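Periplasmic binding protein (Veillonella parvula, PDB 4MO9) probably serves as the solute-binding component of an ABC importer, capturing an iron complex such as a siderophore outside the membrane. Local coordinates at residues 24-38 and 156-169. Residues are numbered along the deposited sequence; the frame is centred on the assembly and turned at random.
Sequences ITDVTGRTVTLKKPA and SHQKSIEAIGKALG
With chi1 at -64°, I24 turns its two branches to different turns of helix 154-168: CG2, opposite the backbone N, meets A163, while CG1 carries CD1 on to A167. I24 CG2 lies 3.8 Å from A163 CB, and I24 CD1 comes within 3.6 Å of A167 CA. I24 CG1 also slides past the CB and CG of K166, whose extended chain takes its ammonium to the carbonyl of E23. Cut back to an alanine, position I24 would probably leave a gap over A163 and A167 and cost the hairpin much of its apolar grip on the helix. L34, from the partner strand, adds its CD1 at 4.0 Å from A167 CB. Towards the turn, V27 CG2 rests on S156 and S160, touching S160 OG at 3.8 Å; that hydroxyl is already engaged, donating to S156 O and accepting from the backbone N of D148. T25 crosses the bent chain of K159, and a water sits within hydrogen-bonding distance of T25 O and E162 OE1. Past the hairpin, A38 N gives A167 O a nearly straight hydrogen bond of 2.8 Å (168° at the hydrogen), close to the Schellman end of the helix at G169. A second water bridges A38 O and L168 O, and L168 CD2 packs 3.5 Å from A38 O. The turn is stiffened by D26: its OD1 accepts from T28 N, closing an Asx turn, and also from T28 OG1 and R30 N, while OD2 forms a salt bridge with R30 NH1 at 2.9 Å, met from above the carboxylate plane, and also accepts from Y146 N. Backbone bonding of V27 to Y146 ties the turn to strand 143-147. The arrangement, an N-terminal β-hairpin lying over a helix beside the parallel sheet, belongs to the N-terminal lobe of a TroA-like periplasmic binding protein.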
loop_
_atom_site.group_PDB
_atom_site.type_symbol
_atom_site.label_atom_id
_atom_site.label_comp_id
_atom_site.label_asym_id
_atom_site.label_seq_id
_atom_site.Cartn_x
_atom_site.Cartn_y
_atom_site.Cartn_z
ATOM N N ILE A 24 -16.556 8.442 17.476
ATOM C CA ILE A 24 -15.318 7.978 16.868
ATOM C C ILE A 24 -14.274 9.086 16.921
ATOM O O ILE A 24 -14.589 10.259 16.681
ATOM C CB ILE A 24 -15.564 7.578 15.405
ATOM C CG1 ILE A 24 -16.533 6.391 15.353
ATOM C CG2 ILE A 24 -14.255 7.222 14.712
ATOM C CD1 ILE A 24 -17.517 6.473 14.218
ATOM N N THR A 25 -13.043 8.727 17.266
ATOM C CA THR A 25 -11.934 9.665 17.196
ATOM C C THR A 25 -11.114 9.315 15.963
ATOM O O THR A 25 -10.576 8.204 15.865
ATOM C CB THR A 25 -11.049 9.567 18.453
ATOM O OG1 THR A 25 -11.874 9.777 19.616
ATOM C CG2 THR A 25 -9.969 10.633 18.426
ATOM N N ASP A 26 -10.999 10.252 15.023
ATOM C CA ASP A 26 -10.261 9.939 13.804
ATOM C C ASP A 26 -8.756 10.168 13.971
ATOM O O ASP A 26 -8.298 10.556 15.061
ATOM C CB ASP A 26 -10.898 10.557 12.532
ATOM C CG ASP A 26 -10.539 12.027 12.295
ATOM O OD1 ASP A 26 -9.669 12.612 12.991
ATOM O OD2 ASP A 26 -11.131 12.617 11.359
ATOM N N VAL A 27 -7.990 9.894 12.922
ATOM C CA VAL A 27 -6.532 9.918 13.016
ATOM C C VAL A 27 -5.989 11.327 13.308
ATOM O O VAL A 27 -4.853 11.464 13.739
ATOM C CB VAL A 27 -5.898 9.317 11.736
ATOM C CG1 VAL A 27 -5.775 10.382 10.671
ATOM C CG2 VAL A 27 -4.525 8.698 12.024
ATOM N N THR A 28 -6.801 12.372 13.110
ATOM C CA THR A 28 -6.331 13.736 13.373
ATOM C C THR A 28 -6.815 14.241 14.729
ATOM O O THR A 28 -6.519 15.381 15.122
ATOM C CB THR A 28 -6.778 14.753 12.289
ATOM O OG1 THR A 28 -8.193 14.957 12.378
ATOM C CG2 THR A 28 -6.434 14.258 10.890
ATOM N N GLY A 29 -7.587 13.410 15.429
ATOM C CA GLY A 29 -8.118 13.804 16.719
ATOM C C GLY A 29 -9.525 14.360 16.672
ATOM O O GLY A 29 -10.027 14.842 17.699
ATOM N N ARG A 30 -10.180 14.304 15.508
ATOM C CA ARG A 30 -11.549 14.821 15.412
ATOM C C ARG A 30 -12.549 13.869 16.045
ATOM O O ARG A 30 -12.500 12.645 15.826
ATOM C CB ARG A 30 -11.956 15.087 13.956
ATOM C CG ARG A 30 -11.132 16.176 13.291
ATOM C CD ARG A 30 -11.384 16.233 11.779
ATOM N NE ARG A 30 -12.763 16.569 11.413
ATOM C CZ ARG A 30 -13.663 15.686 10.986
ATOM N NH1 ARG A 30 -13.357 14.397 10.908
ATOM N NH2 ARG A 30 -14.873 16.087 10.637
ATOM N N THR A 31 -13.453 14.442 16.834
ATOM C CA THR A 31 -14.533 13.680 17.427
ATOM C C THR A 31 -15.726 13.644 16.475
ATOM O O THR A 31 -16.389 14.663 16.226
ATOM C CB THR A 31 -14.949 14.282 18.777
ATOM O OG1 THR A 31 -13.835 14.216 19.683
ATOM C CG2 THR A 31 -16.108 13.500 19.360
ATOM N N VAL A 32 -16.004 12.459 15.948
ATOM C CA VAL A 32 -17.040 12.296 14.931
ATOM C C VAL A 32 -18.156 11.402 15.477
ATOM O O VAL A 32 -17.888 10.324 16.013
ATOM C CB VAL A 32 -16.432 11.683 13.650
ATOM C CG1 VAL A 32 -17.497 11.495 12.582
ATOM C CG2 VAL A 32 -15.306 12.566 13.116
ATOM N N THR A 33 -19.403 11.842 15.348
ATOM C CA THR A 33 -20.519 11.110 15.930
ATOM C C THR A 33 -21.461 10.529 14.874
ATOM O O THR A 33 -21.947 11.267 14.003
ATOM C CB THR A 33 -21.340 12.022 16.853
ATOM O OG1 THR A 33 -20.466 12.601 17.834
ATOM C CG2 THR A 33 -22.433 11.223 17.553
ATOM N N LEU A 34 -21.732 9.224 14.962
ATOM C CA LEU A 34 -22.718 8.586 14.092
ATOM C C LEU A 34 -23.924 8.141 14.908
ATOM O O LEU A 34 -23.774 7.712 16.054
ATOM C CB LEU A 34 -22.120 7.370 13.385
ATOM C CG LEU A 34 -20.906 7.623 12.490
ATOM C CD1 LEU A 34 -20.315 6.312 11.980
ATOM C CD2 LEU A 34 -21.296 8.505 11.322
ATOM N N LYS A 35 -25.106 8.216 14.303
ATOM C CA LYS A 35 -26.344 7.809 14.966
ATOM C C LYS A 35 -26.405 6.283 15.115
ATOM O O LYS A 35 -27.043 5.759 16.024
ATOM C CB LYS A 35 -27.547 8.294 14.155
ATOM C CG LYS A 35 -27.598 9.802 13.930
ATOM C CD LYS A 35 -28.506 10.171 12.750
ATOM C CE LYS A 35 -29.787 9.344 12.724
ATOM N NZ LYS A 35 -30.742 9.810 11.664
ATOM N N LYS A 36 -25.729 5.581 14.208
ATOM C CA LYS A 36 -25.766 4.121 14.157
ATOM C C LYS A 36 -24.596 3.691 13.278
ATOM O O LYS A 36 -23.982 4.544 12.633
ATOM C CB LYS A 36 -27.091 3.654 13.550
ATOM C CG LYS A 36 -27.238 4.022 12.082
ATOM C CD LYS A 36 -28.539 3.495 11.472
ATOM C CE LYS A 36 -28.688 4.016 10.039
ATOM N NZ LYS A 36 -29.677 3.247 9.227
ATOM N N PRO A 37 -24.272 2.379 13.251
ATOM C CA PRO A 37 -23.136 1.955 12.420
ATOM C C PRO A 37 -23.303 2.346 10.949
ATOM O O PRO A 37 -24.411 2.262 10.418
ATOM C CB PRO A 37 -23.162 0.433 12.554
ATOM C CG PRO A 37 -23.743 0.188 13.904
ATOM C CD PRO A 37 -24.795 1.267 14.072
ATOM N N ALA A 38 -22.216 2.775 10.313
ATOM C CA ALA A 38 -22.237 3.177 8.908
ATOM C C ALA A 38 -22.673 2.016 8.015
ATOM O O ALA A 38 -22.221 0.882 8.195
ATOM C CB ALA A 38 -20.862 3.645 8.497
ATOM N N SER A 156 -0.773 5.662 13.872
ATOM C CA SER A 156 -1.690 6.079 12.808
ATOM C C SER A 156 -2.416 4.888 12.191
ATOM O O SER A 156 -3.610 4.966 11.891
ATOM C CB SER A 156 -0.952 6.860 11.723
ATOM O OG SER A 156 -0.513 8.106 12.226
ATOM N N HIS A 157 -1.699 3.789 11.982
ATOM C CA HIS A 157 -2.339 2.577 11.477
ATOM C C HIS A 157 -3.347 2.061 12.496
ATOM O O HIS A 157 -4.474 1.730 12.134
ATOM C CB HIS A 157 -1.312 1.486 11.183
ATOM C CG HIS A 157 -0.833 1.476 9.765
ATOM N ND1 HIS A 157 -1.111 0.440 8.894
ATOM C CD2 HIS A 157 -0.093 2.370 9.076
ATOM C CE1 HIS A 157 -0.557 0.705 7.720
ATOM N NE2 HIS A 157 0.061 1.865 7.799
ATOM N N GLN A 158 -2.940 1.972 13.760
ATOM C CA GLN A 158 -3.846 1.491 14.805
ATOM C C GLN A 158 -5.100 2.359 14.902
ATOM O O GLN A 158 -6.231 1.849 15.028
ATOM C CB GLN A 158 -3.131 1.468 16.161
ATOM C CG GLN A 158 -1.975 0.457 16.253
ATOM C CD GLN A 158 -1.273 0.515 17.603
ATOM O OE1 GLN A 158 -1.242 1.570 18.258
ATOM N NE2 GLN A 158 -0.728 -0.620 18.042
ATOM N N LYS A 159 -4.912 3.673 14.881
ATOM C CA LYS A 159 -6.041 4.573 15.081
ATOM C C LYS A 159 -6.945 4.506 13.847
ATOM O O LYS A 159 -8.160 4.563 13.962
ATOM C CB LYS A 159 -5.550 5.999 15.355
ATOM C CG LYS A 159 -6.531 6.892 16.086
ATOM C CD LYS A 159 -6.572 6.603 17.595
ATOM C CE LYS A 159 -7.566 7.539 18.305
ATOM N NZ LYS A 159 -7.684 7.343 19.793
ATOM N N SER A 160 -6.346 4.350 12.669
ATOM C CA SER A 160 -7.116 4.249 11.438
ATOM C C SER A 160 -7.976 2.999 11.424
ATOM O O SER A 160 -9.183 3.073 11.142
ATOM C CB SER A 160 -6.186 4.275 10.226
ATOM O OG SER A 160 -5.463 5.501 10.215
ATOM N N ILE A 161 -7.358 1.855 11.728
ATOM C CA ILE A 161 -8.089 0.590 11.832
ATOM C C ILE A 161 -9.211 0.710 12.868
ATOM O O ILE A 161 -10.347 0.279 12.643
ATOM C CB ILE A 161 -7.135 -0.549 12.230
ATOM C CG1 ILE A 161 -6.134 -0.810 11.095
ATOM C CG2 ILE A 161 -7.911 -1.835 12.574
ATOM C CD1 ILE A 161 -4.970 -1.720 11.487
ATOM N N GLU A 162 -8.886 1.289 14.012
ATOM C CA GLU A 162 -9.841 1.403 15.108
ATOM C C GLU A 162 -11.027 2.295 14.708
ATOM O O GLU A 162 -12.193 1.958 14.992
ATOM C CB GLU A 162 -9.095 1.919 16.344
ATOM C CG GLU A 162 -9.926 2.460 17.494
ATOM C CD GLU A 162 -9.040 3.186 18.501
ATOM O OE1 GLU A 162 -9.425 4.284 18.957
ATOM O OE2 GLU A 162 -7.940 2.662 18.804
ATOM N N ALA A 163 -10.743 3.407 14.022
ATOM C CA ALA A 163 -11.803 4.341 13.623
ATOM C C ALA A 163 -12.770 3.729 12.590
ATOM O O ALA A 163 -14.001 3.899 12.695
ATOM C CB ALA A 163 -11.208 5.646 13.101
ATOM N N ILE A 164 -12.219 3.026 11.605
ATOM C CA ILE A 164 -13.032 2.394 10.570
ATOM C C ILE A 164 -13.876 1.282 11.191
ATOM O O ILE A 164 -15.076 1.162 10.900
ATOM C CB ILE A 164 -12.172 1.827 9.426
ATOM C CG1 ILE A 164 -11.389 2.954 8.741
ATOM C CG2 ILE A 164 -13.053 1.098 8.411
ATOM C CD1 ILE A 164 -10.414 2.478 7.664
ATOM N N GLY A 165 -13.267 0.479 12.059
ATOM C CA GLY A 165 -14.008 -0.562 12.752
ATOM C C GLY A 165 -15.144 -0.026 13.611
ATOM O O GLY A 165 -16.264 -0.569 13.597
ATOM N N LYS A 166 -14.879 1.030 14.376
ATOM C CA LYS A 166 -15.907 1.552 15.269
ATOM C C LYS A 166 -17.051 2.160 14.452
ATOM O O LYS A 166 -18.227 2.025 14.814
ATOM C CB LYS A 166 -15.320 2.571 16.254
ATOM C CG LYS A 166 -16.300 2.974 17.360
ATOM C CD LYS A 166 -15.597 3.726 18.481
ATOM C CE LYS A 166 -16.525 3.906 19.677
ATOM N NZ LYS A 166 -15.866 4.722 20.728
ATOM N N ALA A 167 -16.705 2.810 13.343
ATOM C CA ALA A 167 -17.708 3.383 12.447
ATOM C C ALA A 167 -18.651 2.307 11.896
ATOM O O ALA A 167 -19.857 2.543 11.712
ATOM C CB ALA A 167 -17.026 4.131 11.314
ATOM N N LEU A 168 -18.093 1.125 11.649
ATOM C CA LEU A 168 -18.841 0.013 11.069
ATOM C C LEU A 168 -19.506 -0.892 12.102
ATOM O O LEU A 168 -20.211 -1.836 11.735
ATOM C CB LEU A 168 -17.919 -0.815 10.158
ATOM C CG LEU A 168 -17.599 -0.158 8.822
ATOM C CD1 LEU A 168 -16.548 -0.951 8.039
ATOM C CD2 LEU A 168 -18.882 -0.048 8.033
ATOM N N GLY A 169 -19.320 -0.606 13.391
ATOM C CA GLY A 169 -19.810 -1.503 14.424
ATOM C C GLY A 169 -19.056 -2.826 14.494
ATOM O O GLY A 169 -19.631 -3.851 14.870
HETATM O O HOH W 1 -9.918 5.672 16.440
HETATM O O HOH W 2 -22.005 -1.734 9.474
#